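Local structure of DNA repair and telomere maintenance protein nbs1 (Schizosaccharomyces pombe, 3HUF) at residues Ser131-Asn134 with Pro139-Leu142; Ser56-Phe61 with Ser92-Asp97; His242-Glu245 with Arg250-Thr253; Gly164-Phe169 with Leu292-Leu297. The protein serves as the phosphoprotein-binding adaptor of the MRN complex, which repairs DNA double-strand breaks and maintains telomeres, and binds phosphorylated Ctp1. All blocks are in the same frame, centred on the assembly; numbering follows the deposited sequence.

This N-terminal piece of Nbs1 carries an FHA domain followed by two BRCT domains. Contact 2 closes first along the chain, bringing Ser92-Asp97 back to Ser56-Phe61 within the FHA domain after 30 intervening residues. Contact 1 follows in series, a short helix-to-strand return inside BRCT 1; Pro139 CB lies 3.6 Å from Tyr60 CA of contact 2, so the two meet where FHA and BRCT 1 pack. Contact 4 opens at Gly164 and closes only at Leu292-Leu297, joining BRCT 1 to BRCT 2. Nested in that long loop is contact 3, the corresponding helix-to-strand return of BRCT 2, which touches contact 4 through Tyr167. None of the loops cross.

Contact 1: Ser131-Asn134 with Pro139-Leu142; sequences SNLN and PTGL
The methyl CG2 of Thr140 is the point at which Leu133 meets the strand: Leu133 CD1 lies 3.7 Å from Thr140 CG2, and Leu133 CB stands 4.0 Å from the same methyl. The two side chains approach at about a right angle, so one methyl of the threonine is met by both the root and one branch of the leucine. Leu133 holds CG anti to its carbonyl carbon (chi1 -52°), which turns the CD1 branch to the threonine methyl. On Thr140 it is CG2 that lies anti to the carbonyl carbon, while OG1 sits between the backbone N and the carbonyl carbon (chi1 49°); one branch thus serves the apolar contact and the hydroxyl is left facing Asn134. These residues belong to the beta-alpha-beta unit of BRCT 1, formed by strand 118-120, helix 123-134 and strand 140-141, the last an outer strand of the parallel sheet. Leu133 also reaches Ile118 and Phe120 of the neighbouring strand and Leu181 and Leu184 of helix 178-184, and Thr140 leans on Leu126 and Ala130. The backbones come nearest at the connecting loop, where Asn134 CA and Pro139 CA are 5.8 Å apart. The carboxamide of Asn134 swings over toward the Thr140 hydroxyl, but which end of the amide faces it is doubtful.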
# COMPACT_ATOMS: atom_id res chain seq x y z
N SER A 131 -5.76 5.12 13.32
CA SER A 131 -7.22 5.19 13.41
C SER A 131 -7.84 5.96 12.24
O SER A 131 -8.82 5.50 11.65
CB SER A 131 -7.63 5.77 14.77
OG SER A 131 -8.97 6.20 14.78
N ASN A 132 -7.25 7.11 11.89
CA ASN A 132 -7.61 7.91 10.72
C ASN A 132 -7.64 7.07 9.46
O ASN A 132 -8.64 7.05 8.74
CB ASN A 132 -6.57 9.05 10.58
CG ASN A 132 -6.98 10.16 9.59
OD1 ASN A 132 -6.75 10.05 8.38
ND2 ASN A 132 -7.50 11.27 10.14
N LEU A 133 -6.54 6.36 9.19
CA LEU A 133 -6.39 5.61 7.92
C LEU A 133 -7.24 4.36 7.92
O LEU A 133 -7.82 4.01 6.91
CB LEU A 133 -4.93 5.28 7.61
CG LEU A 133 -3.95 6.45 7.64
CD1 LEU A 133 -2.58 6.03 7.18
CD2 LEU A 133 -4.44 7.66 6.80
N ASN A 134 -7.34 3.71 9.08
CA ASN A 134 -8.18 2.53 9.21
C ASN A 134 -9.64 2.84 8.84
O ASN A 134 -10.30 2.04 8.18
CB ASN A 134 -8.05 1.91 10.61
CG ASN A 134 -6.63 1.35 10.90
OD1 ASN A 134 -5.79 1.16 9.98
ND2 ASN A 134 -6.34 1.13 12.17
N PRO A 139 -5.16 -0.45 5.80
CA PRO A 139 -4.35 -1.09 6.84
C PRO A 139 -2.99 -0.41 6.98
O PRO A 139 -2.44 0.13 6.00
CB PRO A 139 -4.19 -2.54 6.35
CG PRO A 139 -5.25 -2.72 5.27
CD PRO A 139 -5.40 -1.35 4.65
N THR A 140 -2.47 -0.42 8.21
CA THR A 140 -1.22 0.25 8.54
C THR A 140 -0.41 -0.65 9.46
O THR A 140 -0.97 -1.58 10.09
CB THR A 140 -1.49 1.55 9.30
OG1 THR A 140 -2.41 1.26 10.36
CG2 THR A 140 -2.12 2.60 8.39
N GLY A 141 0.88 -0.36 9.57
CA GLY A 141 1.77 -1.13 10.43
C GLY A 141 3.16 -0.54 10.46
O GLY A 141 3.45 0.45 9.78
N LEU A 142 4.03 -1.18 11.24
CA LEU A 142 5.38 -0.72 11.47
C LEU A 142 6.38 -1.68 10.82
O LEU A 142 7.33 -1.26 10.17
CB LEU A 142 5.65 -0.68 12.99
CG LEU A 142 6.30 0.55 13.62
CD1 LEU A 142 7.83 0.59 13.45
CD2 LEU A 142 5.66 1.86 13.10

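Contact 2: Ser56-Phe61 with Ser92-Asp97; sequences SEKDYF and SYKEKD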
# COMPACT_ATOMS: atom_id res chain seq x y z
N SER A 56 -8.26 -5.30 9.72
CA SER A 56 -7.52 -5.86 10.85
C SER A 56 -6.04 -5.73 10.58
O SER A 56 -5.63 -5.46 9.45
CB SER A 56 -7.88 -7.33 11.12
OG SER A 56 -9.19 -7.66 10.67
N GLU A 57 -5.24 -5.95 11.62
CA GLU A 57 -3.79 -5.83 11.52
C GLU A 57 -3.22 -6.82 10.50
O GLU A 57 -2.32 -6.48 9.74
CB GLU A 57 -3.12 -5.99 12.90
CG GLU A 57 -1.67 -5.46 12.94
CD GLU A 57 -1.46 -4.14 12.15
OE1 GLU A 57 -2.03 -3.10 12.56
OE2 GLU A 57 -0.73 -4.13 11.13
N LYS A 58 -3.79 -8.02 10.47
CA LYS A 58 -3.40 -9.05 9.52
C LYS A 58 -3.46 -8.64 8.07
O LYS A 58 -2.64 -9.09 7.28
CB LYS A 58 -4.20 -10.32 9.75
CG LYS A 58 -5.65 -10.29 9.34
CD LYS A 58 -6.37 -11.49 9.93
CE LYS A 58 -7.82 -11.47 9.56
NZ LYS A 58 -8.58 -12.40 10.44
N ASP A 59 -4.42 -7.77 7.72
CA ASP A 59 -4.63 -7.36 6.34
C ASP A 59 -3.49 -6.48 5.85
O ASP A 59 -3.23 -6.41 4.64
CB ASP A 59 -5.94 -6.58 6.21
CG ASP A 59 -7.18 -7.43 6.59
OD1 ASP A 59 -7.21 -8.64 6.26
OD2 ASP A 59 -8.11 -6.89 7.22
N TYR A 60 -2.82 -5.80 6.78
CA TYR A 60 -1.61 -4.99 6.44
C TYR A 60 -0.51 -5.91 5.90
O TYR A 60 0.23 -5.54 5.00
CB TYR A 60 -1.11 -4.20 7.65
CG TYR A 60 0.33 -3.66 7.51
CD1 TYR A 60 0.61 -2.57 6.69
CD2 TYR A 60 1.39 -4.27 8.19
CE1 TYR A 60 1.92 -2.09 6.54
CE2 TYR A 60 2.69 -3.81 8.05
CZ TYR A 60 2.95 -2.74 7.23
OH TYR A 60 4.24 -2.30 7.11
N PHE A 61 -0.44 -7.13 6.43
CA PHE A 61 0.54 -8.11 5.98
C PHE A 61 0.11 -8.98 4.80
O PHE A 61 0.95 -9.35 3.98
CB PHE A 61 0.94 -9.02 7.15
CG PHE A 61 1.64 -8.29 8.24
CD1 PHE A 61 0.97 -7.88 9.38
CD2 PHE A 61 2.98 -7.97 8.11
CE1 PHE A 61 1.64 -7.21 10.40
CE2 PHE A 61 3.65 -7.30 9.11
CZ PHE A 61 2.98 -6.93 10.26
N SER A 92 -21.18 -12.17 3.79
CA SER A 92 -19.94 -11.40 3.81
C SER A 92 -18.93 -12.01 2.87
O SER A 92 -18.90 -13.22 2.66
CB SER A 92 -19.34 -11.28 5.21
OG SER A 92 -19.86 -12.22 6.11
N TYR A 93 -18.10 -11.13 2.33
CA TYR A 93 -17.19 -11.49 1.26
C TYR A 93 -15.83 -10.93 1.57
O TYR A 93 -15.71 -9.78 1.97
CB TYR A 93 -17.73 -10.94 -0.07
CG TYR A 93 -18.79 -11.84 -0.67
CD1 TYR A 93 -20.16 -11.69 -0.37
CD2 TYR A 93 -18.43 -12.87 -1.53
CE1 TYR A 93 -21.11 -12.55 -0.92
CE2 TYR A 93 -19.36 -13.72 -2.08
CZ TYR A 93 -20.70 -13.56 -1.78
OH TYR A 93 -21.57 -14.47 -2.38
N LYS A 94 -14.80 -11.76 1.41
CA LYS A 94 -13.42 -11.31 1.48
C LYS A 94 -12.64 -11.50 0.19
O LYS A 94 -11.42 -11.49 0.20
CB LYS A 94 -12.69 -11.91 2.67
CG LYS A 94 -12.55 -10.89 3.79
CD LYS A 94 -11.66 -11.38 4.92
CE LYS A 94 -11.58 -10.31 6.02
NZ LYS A 94 -10.62 -10.62 7.12
N GLU A 95 -13.35 -11.64 -0.92
CA GLU A 95 -12.73 -11.67 -2.23
C GLU A 95 -12.52 -10.23 -2.70
O GLU A 95 -13.18 -9.32 -2.20
CB GLU A 95 -13.67 -12.35 -3.22
CG GLU A 95 -13.74 -13.85 -3.09
CD GLU A 95 -15.16 -14.31 -2.93
OE1 GLU A 95 -15.93 -14.24 -3.93
OE2 GLU A 95 -15.53 -14.73 -1.80
N LYS A 96 -11.64 -10.04 -3.67
CA LYS A 96 -11.30 -8.68 -4.09
C LYS A 96 -12.13 -8.17 -5.28
O LYS A 96 -11.98 -7.03 -5.69
CB LYS A 96 -9.80 -8.58 -4.37
CG LYS A 96 -8.96 -8.87 -3.14
CD LYS A 96 -7.51 -9.09 -3.49
CE LYS A 96 -6.67 -9.05 -2.21
NZ LYS A 96 -5.23 -8.92 -2.54
N ASP A 97 -13.01 -9.02 -5.80
CA ASP A 97 -13.87 -8.68 -6.93
C ASP A 97 -15.28 -9.18 -6.67
O ASP A 97 -15.51 -10.39 -6.56
CB ASP A 97 -13.35 -9.32 -8.21
CG ASP A 97 -12.11 -8.64 -8.72
OD1 ASP A 97 -12.24 -7.66 -9.48
OD2 ASP A 97 -11.00 -9.11 -8.39
O HOH W 1 -10.22 -7.97 8.11
O HOH W 2 -11.35 -12.45 9.98
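Lys94 stretches its extended chain over to the helix and sets its ammonium beside Lys58, with Lys94 NZ 3.8 Å from Lys58 CE. The same Lys94 NZ stays 4.0 Å from Asp59 OD1, beyond salt-bridge range, and water carries the link instead. Water 1 donates to Asp59 OD2, accepts from Lys94 NZ at 2.9 Å and also bonds Ser56 OG. Asp59 OD2 has a further donor in Ser56 N (3.0 Å, 165° at the hydrogen), which meets it on the anti side of the carboxylate, 35° out of its plane; this bond spans the first turn of helix 57-62 and steadies the group. Lys58 places CG between its backbone N and carbonyl carbon (chi1 73°), from where the straight chain leads NZ to 4.3 Å from Lys94 NZ. Water 2 accepts from Lys58 NZ, and only weakly from Lys94 NZ. The contact ties the FHA helix, whose Tyr60 packs on Pro139 of BRCT 1, to the end of outer strand 91-93. Both lysines also touch crystal neighbours. With two ammonium groups close together and one carboxylate nearby, Asp59 probably remains negative and offsets part of their repulsion, in a polar, hydrated contact of only 77 Å².

Contact 3: His242-Glu245 with Arg250-Thr253; sequences HLLE and RIST
Leu244 and Glu245 receive the end of Ile251 within the beta-alpha-beta unit of BRCT 2, built from strand 230-234, helix 238-246 and strand 250-254. Between helix and strand, Leu244 CA is 7.5 Å from Ile251 CA and Glu245 CA 6.9 Å from Arg250 CA. His242, the first residue of the helical segment, leaves the helix on the side away from the strand and turns its ring to the next turn of the helix, where ND1 donates to Glu245 OE2 at 3.2 Å. The bond is straight (170° at the hydrogen), lies within 4° of the imidazole plane and meets OE2 nearly end-on to its C-O bond; it would restrain the rotation of both groups. Leu243 takes no part in gripping the strand and packs on Val163, Tyr167 and Leu170 of the BRCT 1 helix. Leu244 turns toward the strand, and its CB carries the apolar contact, with Ile251 CG1 at 4.0 Å; the side chain also touches Cys231 and, on helix 294-302, Leu297. Glu245 contributes mainly backbone here, its carboxylate being drawn off toward His242. Across from them, Ile251 sends CG1 anti to its carbonyl carbon (chi1 -44°), pointing its long branch at the helix, and the same residue touches Cys231 of the adjacent parallel strand. That branch ends against the helix backbone at the Leu244-Glu245 junction: Ile251 CD1 lies 3.8 Å from Leu244 CB and 3.7 Å from Glu245 N.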
# COMPACT_ATOMS: atom_id res chain seq x y z
N HIS A 242 17.27 -9.18 1.65
CA HIS A 242 16.67 -8.74 0.40
C HIS A 242 17.15 -7.34 0.00
O HIS A 242 17.37 -7.06 -1.17
CB HIS A 242 15.15 -8.82 0.44
CG HIS A 242 14.50 -8.44 -0.86
ND1 HIS A 242 14.90 -8.97 -2.07
CD2 HIS A 242 13.48 -7.60 -1.14
CE1 HIS A 242 14.15 -8.47 -3.04
NE2 HIS A 242 13.29 -7.62 -2.50
N LEU A 243 17.32 -6.47 1.00
CA LEU A 243 17.90 -5.15 0.80
C LEU A 243 19.29 -5.26 0.14
O LEU A 243 19.55 -4.61 -0.88
CB LEU A 243 17.93 -4.38 2.13
CG LEU A 243 18.63 -3.03 2.34
CD1 LEU A 243 18.66 -2.18 1.12
CD2 LEU A 243 17.95 -2.27 3.46
N LEU A 244 20.15 -6.11 0.70
CA LEU A 244 21.50 -6.31 0.17
C LEU A 244 21.52 -7.02 -1.19
O LEU A 244 22.34 -6.69 -2.05
CB LEU A 244 22.40 -7.04 1.18
CG LEU A 244 22.48 -6.38 2.55
CD1 LEU A 244 23.14 -7.32 3.53
CD2 LEU A 244 23.22 -5.03 2.49
N GLU A 245 20.62 -7.99 -1.37
CA GLU A 245 20.36 -8.57 -2.69
C GLU A 245 20.08 -7.50 -3.73
O GLU A 245 20.69 -7.49 -4.79
CB GLU A 245 19.14 -9.49 -2.64
CG GLU A 245 19.45 -10.95 -2.76
CD GLU A 245 18.19 -11.78 -2.93
OE1 GLU A 245 18.33 -12.99 -3.21
OE2 GLU A 245 17.06 -11.24 -2.77
N ARG A 250 26.49 -10.41 -2.88
CA ARG A 250 26.46 -11.83 -2.54
C ARG A 250 26.56 -11.91 -1.02
O ARG A 250 27.47 -11.36 -0.43
CB ARG A 250 27.63 -12.53 -3.23
CG ARG A 250 27.96 -13.94 -2.79
CD ARG A 250 28.88 -14.57 -3.83
NE ARG A 250 29.78 -15.59 -3.30
CZ ARG A 250 30.66 -16.25 -4.05
NH1 ARG A 250 30.75 -15.99 -5.35
NH2 ARG A 250 31.47 -17.16 -3.52
N ILE A 251 25.60 -12.58 -0.38
CA ILE A 251 25.53 -12.55 1.08
C ILE A 251 25.80 -13.92 1.70
O ILE A 251 25.32 -14.94 1.20
CB ILE A 251 24.15 -12.04 1.57
CG1 ILE A 251 23.73 -10.81 0.76
CG2 ILE A 251 24.18 -11.69 3.06
CD1 ILE A 251 22.26 -10.78 0.46
N SER A 252 26.58 -13.93 2.77
CA SER A 252 26.80 -15.13 3.55
C SER A 252 26.38 -14.88 4.99
O SER A 252 26.97 -14.04 5.68
CB SER A 252 28.26 -15.57 3.49
OG SER A 252 28.68 -15.69 2.15
N THR A 253 25.36 -15.60 5.44
CA THR A 253 24.81 -15.43 6.79
C THR A 253 25.52 -16.37 7.76
O THR A 253 25.60 -17.57 7.52
CB THR A 253 23.28 -15.70 6.80
OG1 THR A 253 22.64 -14.81 5.88
CG2 THR A 253 22.68 -15.51 8.19

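Contact 4: Gly164-Phe169 with Leu292-Leu297; sequences GTMYAF and LTIEQL
Met166 of helix 163-170 and Glu295, in the first turn of helix 294-302, are the nearest CA pair of the two segments, 8.8 Å apart, which leaves the gap to be bridged by side chains. Met166 does this almost alone. Its CG lies anti to the carbonyl carbon (chi1 -60°), and the chain beyond is extended, so the thioether reaches straight across to the other helix. The terminal methyl stops over the backbone of that first turn, with Met166 CE 4.0 Å from Glu295 CA. Beside it, Met166 SD is 4.4 Å from Ile294 CG2, an apolar touch of loose range, and Met166 CE lies 4.3 Å from Glu295 CG, the carboxylate of Glu295 being bent off beyond. The turn that receives the methionine is secured by a capping box: Gln296 N donates to Thr293 OG1 at 3.0 Å, and Thr293 N returns the bond to Gln296 OE1 at 2.8 Å, in the plane of the side-chain carbonyl. Thr293 OG1 also donates to that Gln296 OE1, tilted 32° from the plane, giving the amide oxygen two donors. Together with helix 238-246, which Tyr167 and Leu297 touch, these helices join BRCT 1 to BRCT 2 in a manner consistent with the helix packing of tandem BRCT repeats. With no hydrogen bond or salt bridge across it, this contact rests on one flexible thioether packed against aliphatic carbon, while the polar bonds order the helix start that it meets.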
# COMPACT_ATOMS: atom_id res chain seq x y z
N GLY A 164 14.62 1.76 7.01
CA GLY A 164 13.26 1.47 6.54
C GLY A 164 12.95 2.26 5.29
O GLY A 164 12.33 1.75 4.34
N THR A 165 13.41 3.51 5.28
CA THR A 165 13.22 4.38 4.12
C THR A 165 14.02 3.89 2.93
O THR A 165 13.49 3.81 1.82
CB THR A 165 13.57 5.83 4.44
OG1 THR A 165 12.84 6.24 5.60
CG2 THR A 165 13.19 6.72 3.27
N MET A 166 15.29 3.57 3.17
CA MET A 166 16.19 3.08 2.12
C MET A 166 15.62 1.83 1.46
O MET A 166 15.63 1.69 0.23
CB MET A 166 17.55 2.74 2.71
CG MET A 166 18.29 3.88 3.38
SD MET A 166 19.67 3.23 4.37
CE MET A 166 20.23 4.74 5.20
N TYR A 167 15.13 0.92 2.31
CA TYR A 167 14.53 -0.32 1.88
C TYR A 167 13.27 -0.11 1.06
O TYR A 167 13.13 -0.70 -0.01
CB TYR A 167 14.24 -1.22 3.08
CG TYR A 167 13.83 -2.62 2.69
CD1 TYR A 167 14.58 -3.35 1.75
CD2 TYR A 167 12.71 -3.23 3.25
CE1 TYR A 167 14.21 -4.64 1.38
CE2 TYR A 167 12.34 -4.52 2.90
CZ TYR A 167 13.09 -5.22 1.97
OH TYR A 167 12.68 -6.48 1.62
N ALA A 168 12.37 0.77 1.53
CA ALA A 168 11.17 1.11 0.79
C ALA A 168 11.50 1.68 -0.58
O ALA A 168 10.89 1.29 -1.58
CB ALA A 168 10.33 2.09 1.56
N PHE A 169 12.46 2.60 -0.63
CA PHE A 169 12.91 3.17 -1.90
C PHE A 169 13.35 2.09 -2.90
O PHE A 169 12.98 2.12 -4.07
CB PHE A 169 14.09 4.12 -1.63
CG PHE A 169 14.50 4.91 -2.82
CD1 PHE A 169 13.72 5.97 -3.25
CD2 PHE A 169 15.67 4.61 -3.50
CE1 PHE A 169 14.10 6.73 -4.34
CE2 PHE A 169 16.05 5.35 -4.59
CZ PHE A 169 15.27 6.41 -5.02
N LEU A 292 30.91 -2.41 8.10
CA LEU A 292 30.10 -1.28 7.63
C LEU A 292 28.67 -1.43 8.15
O LEU A 292 28.19 -2.55 8.31
CB LEU A 292 30.02 -1.27 6.10
CG LEU A 292 31.28 -0.98 5.28
CD1 LEU A 292 31.08 -1.44 3.84
CD2 LEU A 292 31.63 0.51 5.32
N THR A 293 28.00 -0.30 8.42
CA THR A 293 26.55 -0.30 8.62
C THR A 293 25.89 -0.12 7.26
O THR A 293 26.55 0.35 6.32
CB THR A 293 26.06 0.81 9.60
OG1 THR A 293 26.40 2.10 9.09
CG2 THR A 293 26.66 0.64 10.98
N ILE A 294 24.62 -0.48 7.14
CA ILE A 294 23.83 -0.20 5.93
C ILE A 294 23.75 1.32 5.71
O ILE A 294 23.83 1.81 4.58
CB ILE A 294 22.41 -0.79 5.99
CG1 ILE A 294 22.46 -2.25 6.45
CG2 ILE A 294 21.73 -0.67 4.63
CD1 ILE A 294 21.12 -2.98 6.48
N GLU A 295 23.62 2.05 6.82
CA GLU A 295 23.64 3.51 6.84
C GLU A 295 24.91 4.05 6.17
O GLU A 295 24.85 4.98 5.37
CB GLU A 295 23.51 4.02 8.29
CG GLU A 295 22.11 3.87 8.92
CD GLU A 295 21.85 2.51 9.62
OE1 GLU A 295 22.56 1.51 9.33
OE2 GLU A 295 20.92 2.44 10.46
N GLN A 296 26.06 3.44 6.48
CA GLN A 296 27.32 3.83 5.87
C GLN A 296 27.39 3.40 4.40
O GLN A 296 27.95 4.10 3.56
CB GLN A 296 28.49 3.23 6.65
CG GLN A 296 28.80 3.95 7.96
CD GLN A 296 29.71 3.14 8.89
OE1 GLN A 296 29.45 1.97 9.16
NE2 GLN A 296 30.77 3.77 9.38
N LEU A 297 26.80 2.24 4.11
CA LEU A 297 26.75 1.68 2.76
C LEU A 297 25.88 2.52 1.82
O LEU A 297 26.19 2.63 0.63
CB LEU A 297 26.21 0.25 2.81
CG LEU A 297 26.94 -0.92 2.15
CD1 LEU A 297 25.94 -2.04 1.89
CD2 LEU A 297 27.64 -0.53 0.87